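Local atomic coordinates of pectate lyase 1 (Juniperus ashei, PDB entry 1PXZ), a protein that shows low pectate lyase activity, cleaving (1->4)-alpha-D-galacturonan by elimination with calcium as cofactor, and is the major allergen of mountain cedar pollen. Residues S120-G125 / H165-D170; N190-H195 / N220-N225; N243-W248 / E264-T269. All coordinates share one frame; numbering follows the deposited sequence.

Contact 1 (S120-G125 / H165-D170)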
loop_
_atom_site.group_PDB
_atom_site.type_symbol
_atom_site.label_atom_id
_atom_site.label_comp_id
_atom_site.label_asym_id
_atom_site.label_seq_id
_atom_site.Cartn_x
_atom_site.Cartn_y
_atom_site.Cartn_z
ATOM N N SER A 120 -4.707 -9.784 -0.499
ATOM C CA SER A 120 -4.148 -11.131 -0.599
ATOM C C SER A 120 -3.743 -11.525 -2.015
ATOM O O SER A 120 -3.965 -12.657 -2.475
ATOM C CB SER A 120 -5.142 -12.120 0.020
ATOM O OG SER A 120 -4.509 -13.355 0.301
ATOM N N LEU A 121 -3.088 -10.579 -2.673
ATOM C CA LEU A 121 -2.492 -10.787 -3.982
ATOM C C LEU A 121 -0.971 -10.880 -3.904
ATOM O O LEU A 121 -0.300 -10.226 -3.099
ATOM C CB LEU A 121 -2.821 -9.640 -4.941
ATOM C CG LEU A 121 -4.296 -9.271 -5.080
ATOM C CD1 LEU A 121 -4.473 -8.002 -5.900
ATOM C CD2 LEU A 121 -5.042 -10.474 -5.671
ATOM N N HIS A 122 -0.422 -11.698 -4.807
ATOM C CA HIS A 122 1.025 -11.618 -5.024
ATOM C C HIS A 122 1.291 -10.689 -6.204
ATOM O O HIS A 122 0.702 -10.935 -7.275
ATOM C CB HIS A 122 1.613 -12.970 -5.367
ATOM C CG HIS A 122 1.380 -14.081 -4.403
ATOM N ND1 HIS A 122 2.372 -14.453 -3.508
ATOM C CD2 HIS A 122 0.329 -14.913 -4.196
ATOM C CE1 HIS A 122 1.926 -15.465 -2.779
ATOM N NE2 HIS A 122 0.697 -15.765 -3.170
ATOM N N ILE A 123 2.113 -9.669 -6.103
ATOM C CA ILE A 123 2.426 -8.868 -7.297
ATOM C C ILE A 123 3.938 -8.761 -7.386
ATOM O O ILE A 123 4.555 -8.312 -6.425
ATOM C CB ILE A 123 1.784 -7.477 -7.294
ATOM C CG1 ILE A 123 0.301 -7.517 -6.936
ATOM C CG2 ILE A 123 2.015 -6.780 -8.625
ATOM C CD1 ILE A 123 -0.391 -6.178 -6.805
ATOM N N HIS A 124 4.510 -9.196 -8.503
ATOM C CA HIS A 124 5.958 -9.089 -8.662
ATOM C C HIS A 124 6.327 -9.105 -10.141
ATOM O O HIS A 124 5.506 -9.561 -10.939
ATOM C CB HIS A 124 6.646 -10.239 -7.929
ATOM C CG HIS A 124 6.101 -11.564 -8.349
ATOM N ND1 HIS A 124 6.448 -12.115 -9.568
ATOM C CD2 HIS A 124 5.263 -12.439 -7.752
ATOM C CE1 HIS A 124 5.845 -13.280 -9.703
ATOM N NE2 HIS A 124 5.122 -13.495 -8.621
ATOM N N GLY A 125 7.510 -8.606 -10.445
ATOM C CA GLY A 125 7.985 -8.512 -11.811
ATOM C C GLY A 125 7.217 -7.498 -12.642
ATOM O O GLY A 125 7.186 -7.639 -13.866
ATOM N N HIS A 165 -2.611 -7.202 3.184
ATOM C CA HIS A 165 -2.177 -8.586 3.062
ATOM C C HIS A 165 -1.726 -8.947 1.651
ATOM O O HIS A 165 -1.972 -10.084 1.222
ATOM C CB HIS A 165 -3.323 -9.515 3.501
ATOM C CG HIS A 165 -3.340 -9.804 4.985
ATOM N ND1 HIS A 165 -2.358 -10.522 5.618
ATOM C CD2 HIS A 165 -4.216 -9.466 5.958
ATOM C CE1 HIS A 165 -2.624 -10.626 6.916
ATOM N NE2 HIS A 165 -3.763 -9.984 7.160
ATOM N N ASN A 166 -1.058 -8.057 0.933
ATOM C CA ASN A 166 -0.432 -8.467 -0.328
ATOM C C ASN A 166 1.027 -8.813 -0.137
ATOM O O ASN A 166 1.656 -8.316 0.790
ATOM C CB ASN A 166 -0.538 -7.337 -1.350
ATOM C CG ASN A 166 -2.021 -6.996 -1.494
ATOM O OD1 ASN A 166 -2.758 -7.815 -2.044
ATOM N ND2 ASN A 166 -2.430 -5.854 -0.988
ATOM N N SER A 167 1.560 -9.620 -1.048
ATOM C CA SER A 167 2.990 -9.925 -1.116
ATOM C C SER A 167 3.602 -9.232 -2.320
ATOM O O SER A 167 3.285 -9.570 -3.463
ATOM C CB SER A 167 3.157 -11.448 -1.192
ATOM O OG SER A 167 2.862 -11.988 0.090
ATOM N N LEU A 168 4.450 -8.231 -2.103
ATOM C CA LEU A 168 4.876 -7.309 -3.143
ATOM C C LEU A 168 6.395 -7.303 -3.267
ATOM O O LEU A 168 7.031 -6.997 -2.256
ATOM C CB LEU A 168 4.385 -5.889 -2.810
ATOM C CG LEU A 168 2.876 -5.818 -2.510
ATOM C CD1 LEU A 168 2.509 -4.445 -1.965
ATOM C CD2 LEU A 168 2.045 -6.137 -3.749
ATOM N N SER A 169 6.946 -7.627 -4.436
ATOM C CA SER A 169 8.398 -7.765 -4.517
ATOM C C SER A 169 8.888 -7.531 -5.940
ATOM O O SER A 169 8.084 -7.616 -6.865
ATOM C CB SER A 169 8.830 -9.164 -4.058
ATOM O OG SER A 169 8.285 -10.182 -4.902
ATOM N N ASP A 170 10.164 -7.231 -6.101
ATOM C CA ASP A 170 10.866 -7.306 -7.362
ATOM C C ASP A 170 10.149 -6.669 -8.532
ATOM O O ASP A 170 9.908 -7.349 -9.540
ATOM C CB ASP A 170 11.075 -8.808 -7.663
ATOM C CG ASP A 170 12.014 -9.046 -8.834
ATOM O OD1 ASP A 170 12.837 -8.155 -9.135
ATOM O OD2 ASP A 170 11.888 -10.127 -9.447
#
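H122–H124 and S167–S169 run side by side as parallel strands, their axes 4.9 Å apart and only 5° from parallel, with H122 beside S167 and I123 beside L168. Backbone bonds alternate across the pair: S167 N donates to L121 O (2.8 Å), I123 N to S167 O, and S169 N to I123 O at a longer 3.2 Å. At L121 a side chain continues the series. OD1 of N166 takes the N-H of L121 at 2.9 Å, in the plane of its own amide carbonyl and on a lone pair. With CG beside the backbone N (chi1 -56°), the N166 amide lies alongside L121; its ND2 donates to L118 O, so both ends of the amide are gripped and its rotation is fixed. I123 and L168 point the same way, into the apolar interior, where CD2 of L168 rests 3.8 Å from CB of I123 and also reaches its CG1 and CD1. The opposite face carries polar side chains: ND1 of H122 lies 3.9 Å from S167 CB, and S169 OG comes within 3.4 Å of H124 CB. At the other end G125 N bonds D170 O from well above the carbonyl plane, 47° out of it. Together the segments form neighbouring rungs of a parallel beta-helix. Strand 99-102 flanks the first segment, H100 stacking on H122, and strand 185-195 flanks the second; strand 108-111 meets L121 and I123 from inside, while the C-terminal tail crosses here, V344 N bonded to S167 OG and V345 N to S120 OG.

Contact 2 (N190-H195 / N220-N225)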
loop_
_atom_site.group_PDB
_atom_site.type_symbol
_atom_site.label_atom_id
_atom_site.label_comp_id
_atom_site.label_asym_id
_atom_site.label_seq_id
_atom_site.Cartn_x
_atom_site.Cartn_y
_atom_site.Cartn_z
ATOM N N ASN A 190 0.943 -5.976 4.681
ATOM C CA ASN A 190 1.615 -6.419 3.463
ATOM C C ASN A 190 3.027 -6.941 3.733
ATOM O O ASN A 190 3.602 -6.582 4.755
ATOM C CB ASN A 190 1.767 -5.251 2.496
ATOM C CG ASN A 190 0.413 -4.630 2.165
ATOM O OD1 ASN A 190 0.109 -3.511 2.593
ATOM N ND2 ASN A 190 -0.364 -5.376 1.397
ATOM N N HIS A 191 3.573 -7.739 2.820
ATOM C CA HIS A 191 4.982 -8.148 2.932
ATOM C C HIS A 191 5.717 -7.532 1.747
ATOM O O HIS A 191 5.375 -7.890 0.622
ATOM C CB HIS A 191 5.112 -9.658 2.978
ATOM C CG HIS A 191 6.510 -10.175 3.123
ATOM N ND1 HIS A 191 6.860 -11.477 2.807
ATOM C CD2 HIS A 191 7.646 -9.563 3.557
ATOM C CE1 HIS A 191 8.157 -11.642 3.034
ATOM N NE2 HIS A 191 8.662 -10.498 3.495
ATOM N N PHE A 192 6.631 -6.606 1.978
ATOM C CA PHE A 192 7.417 -5.973 0.922
ATOM C C PHE A 192 8.815 -6.571 0.936
ATOM O O PHE A 192 9.431 -6.570 2.018
ATOM C CB PHE A 192 7.536 -4.464 1.130
ATOM C CG PHE A 192 6.243 -3.694 1.224
ATOM C CD1 PHE A 192 5.623 -3.574 2.465
ATOM C CD2 PHE A 192 5.670 -3.118 0.109
ATOM C CE1 PHE A 192 4.433 -2.878 2.585
ATOM C CE2 PHE A 192 4.484 -2.403 0.217
ATOM C CZ PHE A 192 3.872 -2.295 1.457
ATOM N N PHE A 193 9.334 -7.063 -0.188
ATOM C CA PHE A 193 10.651 -7.716 -0.098
ATOM C C PHE A 193 11.351 -7.755 -1.461
ATOM O O PHE A 193 10.711 -7.577 -2.498
ATOM C CB PHE A 193 10.533 -9.112 0.513
ATOM C CG PHE A 193 9.716 -10.106 -0.319
ATOM C CD1 PHE A 193 8.334 -10.140 -0.224
ATOM C CD2 PHE A 193 10.340 -11.004 -1.170
ATOM C CE1 PHE A 193 7.612 -11.057 -0.952
ATOM C CE2 PHE A 193 9.615 -11.921 -1.934
ATOM C CZ PHE A 193 8.234 -11.933 -1.827
ATOM N N ASN A 194 12.668 -7.985 -1.398
ATOM C CA ASN A 194 13.488 -8.112 -2.605
ATOM C C ASN A 194 13.221 -7.004 -3.592
ATOM O O ASN A 194 12.877 -7.248 -4.757
ATOM C CB ASN A 194 13.237 -9.478 -3.266
ATOM C CG ASN A 194 13.708 -10.634 -2.397
ATOM O OD1 ASN A 194 14.317 -10.485 -1.327
ATOM N ND2 ASN A 194 13.413 -11.845 -2.889
ATOM N N HIS A 195 13.360 -5.755 -3.157
ATOM C CA HIS A 195 12.960 -4.625 -3.983
ATOM C C HIS A 195 13.644 -3.356 -3.482
ATOM O O HIS A 195 13.656 -3.203 -2.257
ATOM C CB HIS A 195 11.422 -4.438 -3.940
ATOM C CG HIS A 195 11.003 -3.385 -4.908
ATOM N ND1 HIS A 195 10.850 -2.045 -4.581
ATOM C CD2 HIS A 195 10.739 -3.488 -6.237
ATOM C CE1 HIS A 195 10.503 -1.373 -5.674
ATOM N NE2 HIS A 195 10.430 -2.232 -6.681
ATOM N N ASN A 220 2.922 -3.944 8.595
ATOM C CA ASN A 220 3.601 -4.458 7.410
ATOM C C ASN A 220 4.939 -5.083 7.792
ATOM O O ASN A 220 5.547 -4.669 8.783
ATOM C CB ASN A 220 3.847 -3.366 6.370
ATOM C CG ASN A 220 2.592 -2.641 5.936
ATOM O OD1 ASN A 220 2.304 -1.515 6.348
ATOM N ND2 ASN A 220 1.818 -3.292 5.074
ATOM N N GLN A 221 5.367 -6.052 6.999
ATOM C CA GLN A 221 6.702 -6.624 7.115
ATOM C C GLN A 221 7.553 -5.978 6.031
ATOM O O GLN A 221 7.282 -6.188 4.846
ATOM C CB GLN A 221 6.706 -8.161 6.974
ATOM C CG GLN A 221 8.145 -8.695 6.882
ATOM C CD GLN A 221 8.895 -8.506 8.203
ATOM O OE1 GLN A 221 8.405 -8.803 9.281
ATOM N NE2 GLN A 221 10.122 -8.013 8.135
ATOM N N PHE A 222 8.556 -5.185 6.401
ATOM C CA PHE A 222 9.413 -4.538 5.419
ATOM C C PHE A 222 10.717 -5.297 5.278
ATOM O O PHE A 222 11.618 -5.184 6.132
ATOM C CB PHE A 222 9.705 -3.091 5.847
ATOM C CG PHE A 222 8.537 -2.163 5.567
ATOM C CD1 PHE A 222 8.168 -1.844 4.275
ATOM C CD2 PHE A 222 7.838 -1.618 6.620
ATOM C CE1 PHE A 222 7.107 -0.983 4.016
ATOM C CE2 PHE A 222 6.751 -0.769 6.384
ATOM C CZ PHE A 222 6.378 -0.477 5.089
ATOM N N GLY A 223 10.840 -6.080 4.212
ATOM C CA GLY A 223 12.038 -6.883 4.054
ATOM C C GLY A 223 11.802 -8.366 4.189
ATOM O O GLY A 223 10.676 -8.846 4.441
ATOM N N PRO A 224 12.829 -9.209 4.012
ATOM C CA PRO A 224 14.215 -8.829 3.781
ATOM C C PRO A 224 14.538 -8.243 2.409
ATOM O O PRO A 224 13.725 -8.359 1.493
ATOM C CB PRO A 224 14.978 -10.170 3.836
ATOM C CG PRO A 224 14.038 -11.166 4.397
ATOM C CD PRO A 224 12.655 -10.685 4.054
ATOM N N ASN A 225 15.722 -7.650 2.318
ATOM C CA ASN A 225 16.206 -7.094 1.073
ATOM C C ASN A 225 15.270 -6.049 0.484
ATOM O O ASN A 225 15.115 -5.947 -0.743
ATOM C CB ASN A 225 16.385 -8.218 0.034
ATOM C CG ASN A 225 17.296 -9.317 0.556
ATOM O OD1 ASN A 225 16.990 -10.514 0.463
ATOM N ND2 ASN A 225 18.419 -8.872 1.110
#
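N190–H195 and N220–N225 are matching rungs on successive coils of the right-handed parallel beta-helix, the fold of polysaccharide lyase family 1. Two rows of side chains pass through here, one of asparagines and one of inward apolar residues. N190 and N220 lie side by side in the same orientation, their amide planes 7° apart, at the turn into the strands. Inside the coil F192 and F222 point the same way with nearly parallel rings, yet these are slid so far that they barely overlap: the centroids are 5.0 Å apart, and CD1 of F192 meets CE1 of F222 at 3.4 Å. F222 stacks on Y245, while M199 touches both phenylalanines from strand 198-201. The backbones are joined from Q221 N to N190 O, from F192 N to Q221 O and from G223 N to F192 O at a short 2.7 Å. There the register slips, because P224, reached through a cis peptide, is an extra residue on its side. The bonding nevertheless resumes, N194 N donating to P224 O (3.1 Å) and H195 N to N225 O. N220–N225 belongs to an experimentally mapped IgE-binding region. The H195 side chain lies about 6 Å from that of D173, a probable calcium ligand by similarity with relatives. On the polar face the H191 side chain extends, CG anti to the backbone N (chi1 -179°), to lie beside the Q221 chain, with CD2 3.5 Å from Q221 CG. CD1 of F193 sits 3.5 Å above the centre of the imidazole, and NE2 of H191 donates to G223 O at 2.8 Å, an acceptor exactly in the ring plane though the bond is bent to 136°.

Contact 3 (N243-W248 / E264-T269)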
loop_
_atom_site.group_PDB
_atom_site.type_symbol
_atom_site.label_atom_id
_atom_site.label_comp_id
_atom_site.label_asym_id
_atom_site.label_seq_id
_atom_site.Cartn_x
_atom_site.Cartn_y
_atom_site.Cartn_z
ATOM N N ASN A 243 4.934 -1.697 12.411
ATOM C CA ASN A 243 5.539 -2.427 11.296
ATOM C C ASN A 243 6.860 -3.061 11.727
ATOM O O ASN A 243 7.460 -2.583 12.685
ATOM C CB ASN A 243 5.818 -1.487 10.131
ATOM C CG ASN A 243 4.647 -0.610 9.733
ATOM O OD1 ASN A 243 4.485 0.543 10.146
ATOM N ND2 ASN A 243 3.823 -1.192 8.871
ATOM N N ASN A 244 7.321 -4.090 11.027
ATOM C CA ASN A 244 8.572 -4.783 11.363
ATOM C C ASN A 244 9.597 -4.588 10.267
ATOM O O ASN A 244 9.316 -4.877 9.093
ATOM C CB ASN A 244 8.251 -6.266 11.569
ATOM C CG ASN A 244 9.324 -7.050 12.284
ATOM O OD1 ASN A 244 10.040 -6.516 13.134
ATOM N ND2 ASN A 244 9.469 -8.332 11.969
ATOM N N TYR A 245 10.795 -4.087 10.572
ATOM C CA TYR A 245 11.766 -3.774 9.544
ATOM C C TYR A 245 13.013 -4.664 9.671
ATOM O O TYR A 245 13.676 -4.623 10.704
ATOM C CB TYR A 245 12.225 -2.312 9.591
ATOM C CG TYR A 245 11.217 -1.241 9.250
ATOM C CD1 TYR A 245 10.244 -0.913 10.212
ATOM C CD2 TYR A 245 11.212 -0.566 8.042
ATOM C CE1 TYR A 245 9.311 0.066 9.927
ATOM C CE2 TYR A 245 10.281 0.428 7.745
ATOM C CZ TYR A 245 9.335 0.718 8.719
ATOM O OH TYR A 245 8.381 1.688 8.472
ATOM N N ASP A 246 13.314 -5.416 8.624
ATOM C CA ASP A 246 14.601 -6.054 8.399
ATOM C C ASP A 246 15.628 -5.013 7.971
ATOM O O ASP A 246 15.246 -3.902 7.640
ATOM C CB ASP A 246 14.514 -7.110 7.283
ATOM C CG ASP A 246 13.729 -8.331 7.706
ATOM O OD1 ASP A 246 14.014 -8.873 8.808
ATOM O OD2 ASP A 246 12.825 -8.778 6.953
ATOM N N PRO A 247 16.920 -5.323 7.979
ATOM C CA PRO A 247 17.922 -4.379 7.491
ATOM C C PRO A 247 17.631 -3.859 6.085
ATOM O O PRO A 247 17.481 -4.661 5.167
ATOM C CB PRO A 247 19.219 -5.214 7.508
ATOM C CG PRO A 247 18.989 -6.203 8.616
ATOM C CD PRO A 247 17.514 -6.559 8.534
ATOM N N TRP A 248 17.582 -2.536 5.972
ATOM C CA TRP A 248 17.387 -1.738 4.780
ATOM C C TRP A 248 18.726 -1.567 4.064
ATOM O O TRP A 248 19.724 -2.071 4.600
ATOM C CB TRP A 248 16.827 -0.347 5.104
ATOM C CG TRP A 248 17.527 0.347 6.251
ATOM C CD1 TRP A 248 18.589 1.193 6.191
ATOM C CD2 TRP A 248 17.181 0.227 7.636
ATOM N NE1 TRP A 248 18.953 1.626 7.461
ATOM C CE2 TRP A 248 18.090 1.038 8.353
ATOM C CE3 TRP A 248 16.196 -0.485 8.327
ATOM C CZ2 TRP A 248 18.036 1.152 9.741
ATOM C CZ3 TRP A 248 16.140 -0.371 9.715
ATOM C CH2 TRP A 248 17.062 0.446 10.388
ATOM N N GLU A 264 5.314 5.025 15.285
ATOM C CA GLU A 264 4.898 4.519 16.592
ATOM C C GLU A 264 4.924 3.009 16.659
ATOM O O GLU A 264 4.294 2.351 15.816
ATOM C CB GLU A 264 3.477 5.052 16.824
ATOM C CG GLU A 264 2.861 4.701 18.162
ATOM C CD GLU A 264 1.530 5.391 18.407
ATOM O OE1 GLU A 264 0.953 5.991 17.468
ATOM O OE2 GLU A 264 1.077 5.301 19.575
ATOM N N GLY A 265 5.639 2.435 17.614
ATOM C CA GLY A 265 5.602 1.000 17.815
ATOM C C GLY A 265 6.198 0.192 16.683
ATOM O O GLY A 265 5.837 -0.990 16.505
ATOM N N ASN A 266 7.118 0.743 15.910
ATOM C CA ASN A 266 7.826 -0.016 14.874
ATOM C C ASN A 266 9.012 -0.764 15.458
ATOM O O ASN A 266 9.489 -0.382 16.534
ATOM C CB ASN A 266 8.296 0.951 13.780
ATOM C CG ASN A 266 7.100 1.596 13.099
ATOM O OD1 ASN A 266 6.298 0.867 12.500
ATOM N ND2 ASN A 266 6.981 2.910 13.180
ATOM N N SER A 267 9.501 -1.793 14.776
ATOM C CA SER A 267 10.732 -2.454 15.221
ATOM C C SER A 267 11.738 -2.361 14.074
ATOM O O SER A 267 11.466 -2.805 12.951
ATOM C CB SER A 267 10.470 -3.894 15.627
ATOM O OG SER A 267 11.691 -4.586 15.905
ATOM N N PHE A 268 12.889 -1.746 14.343
ATOM C CA PHE A 268 13.858 -1.470 13.292
ATOM C C PHE A 268 15.142 -2.248 13.575
ATOM O O PHE A 268 15.740 -2.022 14.634
ATOM C CB PHE A 268 14.167 0.021 13.212
ATOM C CG PHE A 268 13.040 1.011 12.995
ATOM C CD1 PHE A 268 12.480 1.201 11.734
ATOM C CD2 PHE A 268 12.538 1.761 14.060
ATOM C CE1 PHE A 268 11.453 2.126 11.575
ATOM C CE2 PHE A 268 11.520 2.687 13.898
ATOM C CZ PHE A 268 10.973 2.886 12.634
ATOM N N THR A 269 15.545 -3.127 12.673
ATOM C CA THR A 269 16.826 -3.838 12.790
ATOM C C THR A 269 17.797 -3.270 11.774
ATOM O O THR A 269 17.616 -3.415 10.559
ATOM C CB THR A 269 16.623 -5.353 12.598
ATOM O OG1 THR A 269 15.753 -5.828 13.629
ATOM C CG2 THR A 269 17.959 -6.077 12.721
HETATM O O HOH W 1 13.048 -5.465 13.417
#
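Y245 and F268 make the tight, inward half of this contact: CE1 of F268 sits 3.4 Å above the Y245 ring, shifted toward its rim. The planes are oblique, 34° apart, and both side chains point the same way against I253, while Y245 OH is tied to M230 O. Buried W248 closes the apolar side, F268 CB lying at the edge of its indole 4.0 Å from CZ3, with NE1 held by K276 O. Beside the rings OD1 of N266 accepts the N-H of N243 at 2.9 Å. Its amide is anchored at the other end too, ND2 donating to V240 O and S263 OG, so the group is held flat along N243. Backbone bonds run from S267 N to N243 O, from Y245 N to S267 O (2.8 Å) and from T269 N to Y245 O. The other half is looser. On the face of N244 and S267 a water bridges the two strands, 2.7 Å from T269 OG1 and 3.0 Å from S267 OG, with Y245 O and N244 OD1 also as acceptors, more than its two protons can serve at once. Past the strand, exposed P247 sets its CA 3.2 Å from T269 O, a CA-H...O contact. The inward row of aromatic residues and the turn asparagine bonding back to the preceding coil fit the parallel beta-helix of polysaccharide lyase family 1.

From the N terminus the three contacts follow in series; none nests within or crosses another. Contact 1 closes a long span of 39 residues that includes the antiparallel hairpin 132-137/141-145. Contact 2 closes 24 residues, among them strands 198-201 and 214-218, and contact 3 a compact 15. Each span amounts to a coil returning to the same face. Contacts 1 and 2, and 2 and 3, also adjoin through paired strands: 167-169 with 185-195, N166 O lying 2.9 Å from H191 N, and 221-222 with 244-245, F222 N lying 2.8 Å from N244 O. N166, N190, N220, N243 and N266 form one row along the beta-helix axis, from the coils of contact 1 to those of contact 3.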